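Local coordinates for protein thiaminase-I (Naegleria gruberi, PDB 4HCW) that belongs to the thiaminase family and folds as one chain in which alpha-helices pack around a large mixed beta-sheet, at residues A57-L62 / L73-S78; L265-N270 / E281-L286. All blocks are in the same frame, centred on the assembly; numbering follows the deposited sequence.

Contact 1: A57-L62 / L73-S78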
loop_
_atom_site.group_PDB
_atom_site.type_symbol
_atom_site.label_atom_id
_atom_site.label_comp_id
_atom_site.label_asym_id
_atom_site.label_seq_id
_atom_site.Cartn_x
_atom_site.Cartn_y
_atom_site.Cartn_z
ATOM N N ALA A 57 13.580 -9.696 10.473
ATOM C CA ALA A 57 13.887 -9.788 11.895
ATOM C C ALA A 57 12.693 -9.375 12.749
ATOM O O ALA A 57 12.447 -9.951 13.810
ATOM C CB ALA A 57 15.101 -8.937 12.231
ATOM N N SER A 58 11.951 -8.378 12.278
ATOM C CA SER A 58 10.793 -7.874 13.007
ATOM C C SER A 58 9.599 -8.816 12.883
ATOM O O SER A 58 8.744 -8.867 13.766
ATOM C CB SER A 58 10.417 -6.474 12.520
ATOM O OG SER A 58 11.487 -5.565 12.707
ATOM N N LEU A 59 9.546 -9.560 11.782
ATOM C CA LEU A 59 8.474 -10.525 11.566
ATOM C C LEU A 59 8.671 -11.769 12.427
ATOM O O LEU A 59 7.762 -12.588 12.568
ATOM C CB LEU A 59 8.388 -10.913 10.089
ATOM C CG LEU A 59 8.004 -9.802 9.111
ATOM C CD1 LEU A 59 7.919 -10.343 7.692
ATOM C CD2 LEU A 59 6.689 -9.158 9.522
ATOM N N GLN A 60 9.864 -11.906 12.998
ATOM C CA GLN A 60 10.178 -13.036 13.865
ATOM C C GLN A 60 9.676 -12.799 15.287
ATOM O O GLN A 60 9.299 -13.740 15.985
ATOM C CB GLN A 60 11.686 -13.301 13.878
ATOM N N SER A 61 9.676 -11.538 15.709
ATOM C CA SER A 61 9.229 -11.179 17.049
ATOM C C SER A 61 8.086 -10.167 17.006
ATOM O O SER A 61 8.306 -8.959 17.097
ATOM C CB SER A 61 10.395 -10.631 17.877
ATOM O OG SER A 61 10.980 -9.502 17.252
ATOM N N LEU A 62 6.865 -10.674 16.870
ATOM C CA LEU A 62 5.681 -9.830 16.771
ATOM C C LEU A 62 5.280 -9.250 18.124
ATOM O O LEU A 62 5.370 -9.929 19.146
ATOM C CB LEU A 62 4.514 -10.627 16.185
ATOM C CG LEU A 62 4.720 -11.224 14.792
ATOM C CD1 LEU A 62 3.593 -12.186 14.448
ATOM C CD2 LEU A 62 4.822 -10.124 13.746
ATOM N N LEU A 73 1.244 -11.475 4.792
ATOM C CA LEU A 73 0.248 -12.005 5.721
ATOM C C LEU A 73 0.165 -13.540 5.769
ATOM O O LEU A 73 0.227 -14.112 6.856
ATOM C CB LEU A 73 -1.132 -11.376 5.478
ATOM C CG LEU A 73 -2.205 -11.706 6.517
ATOM C CD1 LEU A 73 -1.768 -11.245 7.901
ATOM C CD2 LEU A 73 -3.537 -11.078 6.135
ATOM N N PRO A 74 0.027 -14.213 4.606
ATOM C CA PRO A 74 -0.051 -15.679 4.673
ATOM C C PRO A 74 1.217 -16.316 5.240
ATOM O O PRO A 74 1.130 -17.304 5.969
ATOM C CB PRO A 74 -0.238 -16.089 3.209
ATOM C CG PRO A 74 -0.819 -14.889 2.552
ATOM C CD PRO A 74 -0.159 -13.729 3.226
ATOM N N TYR A 75 2.376 -15.757 4.905
ATOM C CA TYR A 75 3.638 -16.230 5.466
ATOM C C TYR A 75 3.682 -15.974 6.966
ATOM O O TYR A 75 4.262 -16.751 7.725
ATOM C CB TYR A 75 4.828 -15.552 4.780
ATOM C CG TYR A 75 6.122 -15.648 5.561
ATOM C CD1 TYR A 75 6.864 -16.822 5.576
ATOM C CD2 TYR A 75 6.602 -14.560 6.283
ATOM C CE1 TYR A 75 8.047 -16.912 6.291
ATOM C CE2 TYR A 75 7.782 -14.640 6.999
ATOM C CZ TYR A 75 8.501 -15.817 7.000
ATOM O OH TYR A 75 9.677 -15.897 7.713
ATOM N N LEU A 76 3.063 -14.878 7.389
ATOM C CA LEU A 76 3.018 -14.519 8.799
ATOM C C LEU A 76 2.019 -15.407 9.534
ATOM O O LEU A 76 2.162 -15.664 10.730
ATOM C CB LEU A 76 2.647 -13.043 8.957
ATOM C CG LEU A 76 3.093 -12.336 10.236
ATOM C CD1 LEU A 76 4.585 -12.522 10.460
ATOM C CD2 LEU A 76 2.743 -10.860 10.159
ATOM N N VAL A 77 1.010 -15.878 8.807
ATOM C CA VAL A 77 0.008 -16.780 9.364
ATOM C C VAL A 77 0.587 -18.171 9.606
ATOM O O VAL A 77 0.350 -18.781 10.650
ATOM C CB VAL A 77 -1.232 -16.885 8.446
ATOM C CG1 VAL A 77 -2.085 -18.089 8.819
ATOM C CG2 VAL A 77 -2.052 -15.606 8.509
ATOM N N SER A 78 1.369 -18.657 8.646
ATOM C CA SER A 78 1.943 -19.998 8.719
ATOM C C SER A 78 2.964 -20.153 9.846
ATOM O O SER A 78 3.433 -21.258 10.118
ATOM C CB SER A 78 2.574 -20.384 7.378
ATOM O OG SER A 78 3.614 -19.489 7.027
#

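Contact 2: L265-N270 / E281-L286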
loop_
_atom_site.group_PDB
_atom_site.type_symbol
_atom_site.label_atom_id
_atom_site.label_comp_id
_atom_site.label_asym_id
_atom_site.label_seq_id
_atom_site.Cartn_x
_atom_site.Cartn_y
_atom_site.Cartn_z
ATOM N N LEU A 265 -3.983 -4.289 10.498
ATOM C CA LEU A 265 -3.766 -4.377 11.938
ATOM C C LEU A 265 -4.149 -5.762 12.442
ATOM O O LEU A 265 -5.289 -6.196 12.280
ATOM C CB LEU A 265 -4.589 -3.316 12.669
ATOM C CG LEU A 265 -4.062 -1.881 12.636
ATOM C CD1 LEU A 265 -5.146 -0.905 13.059
ATOM C CD2 LEU A 265 -2.844 -1.750 13.533
ATOM N N ALA A 266 -3.194 -6.454 13.052
ATOM C CA ALA A 266 -3.442 -7.790 13.578
ATOM C C ALA A 266 -2.895 -7.927 14.993
ATOM O O ALA A 266 -2.007 -7.177 15.398
ATOM C CB ALA A 266 -2.829 -8.841 12.667
ATOM N N LEU A 267 -3.429 -8.886 15.740
ATOM C CA LEU A 267 -2.978 -9.124 17.106
ATOM C C LEU A 267 -2.231 -10.446 17.225
ATOM O O LEU A 267 -2.509 -11.396 16.493
ATOM C CB LEU A 267 -4.156 -9.097 18.086
ATOM C CG LEU A 267 -5.577 -9.189 17.532
ATOM C CD1 LEU A 267 -6.492 -9.854 18.545
ATOM C CD2 LEU A 267 -6.100 -7.804 17.187
ATOM N N ASN A 268 -1.279 -10.497 18.151
ATOM C CA ASN A 268 -0.513 -11.709 18.396
ATOM C C ASN A 268 -1.418 -12.827 18.900
ATOM O O ASN A 268 -2.386 -12.578 19.617
ATOM C CB ASN A 268 0.614 -11.436 19.394
ATOM C CG ASN A 268 1.718 -12.473 19.327
ATOM O OD1 ASN A 268 1.460 -13.665 19.159
ATOM N ND2 ASN A 268 2.961 -12.023 19.461
ATOM N N SER A 269 -1.101 -14.059 18.517
ATOM C CA SER A 269 -1.922 -15.204 18.883
ATOM C C SER A 269 -1.742 -15.594 20.345
ATOM O O SER A 269 -2.582 -16.289 20.915
ATOM C CB SER A 269 -1.608 -16.397 17.981
ATOM O OG SER A 269 -0.253 -16.789 18.113
ATOM N N ASN A 270 -0.647 -15.146 20.952
ATOM C CA ASN A 270 -0.364 -15.489 22.341
ATOM C C ASN A 270 -1.058 -14.566 23.339
ATOM O O ASN A 270 -0.776 -14.612 24.536
ATOM C CB ASN A 270 1.146 -15.533 22.603
ATOM C CG ASN A 270 1.769 -14.152 22.696
ATOM O OD1 ASN A 270 1.242 -13.178 22.157
ATOM N ND2 ASN A 270 2.901 -14.062 23.385
ATOM N N GLU A 281 -10.126 -2.070 21.129
ATOM C CA GLU A 281 -10.433 -0.673 21.420
ATOM C C GLU A 281 -9.387 0.250 20.802
ATOM O O GLU A 281 -9.729 1.265 20.190
ATOM C CB GLU A 281 -10.526 -0.426 22.931
ATOM N N VAL A 282 -8.115 -0.103 20.974
ATOM C CA VAL A 282 -7.023 0.684 20.412
ATOM C C VAL A 282 -7.141 0.727 18.894
ATOM O O VAL A 282 -6.973 1.778 18.273
ATOM C CB VAL A 282 -5.645 0.110 20.801
ATOM C CG1 VAL A 282 -4.534 0.892 20.121
ATOM C CG2 VAL A 282 -5.464 0.134 22.314
ATOM N N ILE A 283 -7.449 -0.426 18.310
ATOM C CA ILE A 283 -7.621 -0.551 16.869
ATOM C C ILE A 283 -8.846 0.219 16.377
ATOM O O ILE A 283 -8.786 0.899 15.351
ATOM C CB ILE A 283 -7.724 -2.033 16.462
ATOM C CG1 ILE A 283 -6.366 -2.716 16.647
ATOM C CG2 ILE A 283 -8.202 -2.175 15.025
ATOM C CD1 ILE A 283 -6.418 -4.218 16.557
ATOM N N LYS A 284 -9.945 0.120 17.119
ATOM C CA LYS A 284 -11.173 0.827 16.766
ATOM C C LYS A 284 -10.935 2.331 16.754
ATOM O O LYS A 284 -11.537 3.059 15.968
ATOM C CB LYS A 284 -12.301 0.475 17.737
ATOM N N ASN A 285 -10.046 2.789 17.628
ATOM C CA ASN A 285 -9.660 4.190 17.651
ATOM C C ASN A 285 -8.847 4.558 16.417
ATOM O O ASN A 285 -9.129 5.552 15.753
ATOM C CB ASN A 285 -8.863 4.509 18.915
ATOM C CG ASN A 285 -8.555 5.986 19.050
ATOM O OD1 ASN A 285 -9.397 6.837 18.760
ATOM N ND2 ASN A 285 -7.341 6.300 19.480
ATOM N N LEU A 286 -7.843 3.742 16.107
ATOM C CA LEU A 286 -6.965 3.985 14.965
ATOM C C LEU A 286 -7.709 4.059 13.634
ATOM O O LEU A 286 -7.248 4.707 12.695
ATOM C CB LEU A 286 -5.886 2.903 14.880
ATOM C CG LEU A 286 -4.623 3.093 15.719
ATOM C CD1 LEU A 286 -3.754 1.850 15.645
ATOM C CD2 LEU A 286 -3.854 4.310 15.240
#

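Contact 1: A57-L62 / L73-S78
Leu76 reaches across from helix 73-77 and lays its CD1 methyl against Leu59 and Leu62; CD1 makes its closest approaches to 57-62, with CD2 only slightly farther off. Its CG stands anti to the backbone N (chi1 -155°), and chi2 (53°) then turns CD1 toward the other segment. There Leu76 CD1 lies 4.1 Å from Leu59 CD2 and 3.8 Å from the carbonyl O of Leu59, so the methyl meets backbone as well as side chain. Leu59 and Leu76 cross at roughly a right angle. Leu62 instead runs past Leu76 in the opposite direction, with Leu62 CD2 at 4.1 Å from Leu76 CD1. Tyr75 adds a flank: its ring offers an edge, and Leu59 CD1 sits near the ring plane at 4.4 Å from Tyr75 CE2. No hydrogen bond spans the two segments, which together bury 179 Å². Within 73-78, Ser78 OG donates to Tyr75 O at 2.9 Å, from above the carbonyl plane. Phe51 touches both Leu59 and Leu62, while Leu76 also packs on Phe66 and Thr68. The short helices 56-60 and 73-77 thus meet beside strand 65-69 of the mixed sheet, in a helix-strand-helix passage.

Contact 2: L265-N270 / E281-L286
Leu265 and Ile283 bury 74 and 66 Å² of surface in this contact, far more than any other residue of either segment, and they are also the pair whose CA atoms come nearest, at 7.3 Å. Their side chains slide past one another in opposite directions, bringing Leu265 CD1 to 3.8 Å from Ile283 CG2. The two branches of Ile283 divide the work. CG2 stands anti to the backbone N and meets Leu265, whereas CG1 stands anti to the carbonyl carbon (chi1 -70°) and carries CD1 to 3.7 Å from Leu267 CD2. Leu267 crosses Ile283 at about a right angle. One helical turn after Ile283, Leu286 crosses Leu265 in the same manner, its CD1 lying 4.0 Å from Leu265 CD1. Helix 275-288 follows strand 260-267 and packs antiparallel to it on the mixed sheet: segments 265-267 and 281-286 run at 178° with axes 10.1 Å apart. Phe114 of strand 110-125 touches both Leu267 and Ile283, and Ile283 also touches Val65 of strand 65-69. Farther along, Asn268 to Asn270 make an Asx turn, where Asn270 N donates to Asn268 OD1 from above the carbonyl plane. All four touching side chains are buried and aliphatic; the helix is held against the sheet here by apolar packing, with no hydrogen bond between the segments.

From the N terminus, contact 1 comes first, closing a short loop in which strand 65-69 lies between helix 56-60 and helix 73-77. It is complete long before contact 2 opens, so the two are in series and neither nest nor cross. Contact 2 closes the turn from strand 260-267 back along helix 275-288. The large sheet brings the distant pair together: strand 65-69 pairs antiparallel with 260-267, and the contact centres lie about 16 Å apart. They also touch directly, through a weak hydrogen bond between Leu62 O and Asn268 ND2, which joins the end of 57-62 to the turn after strand 260-267.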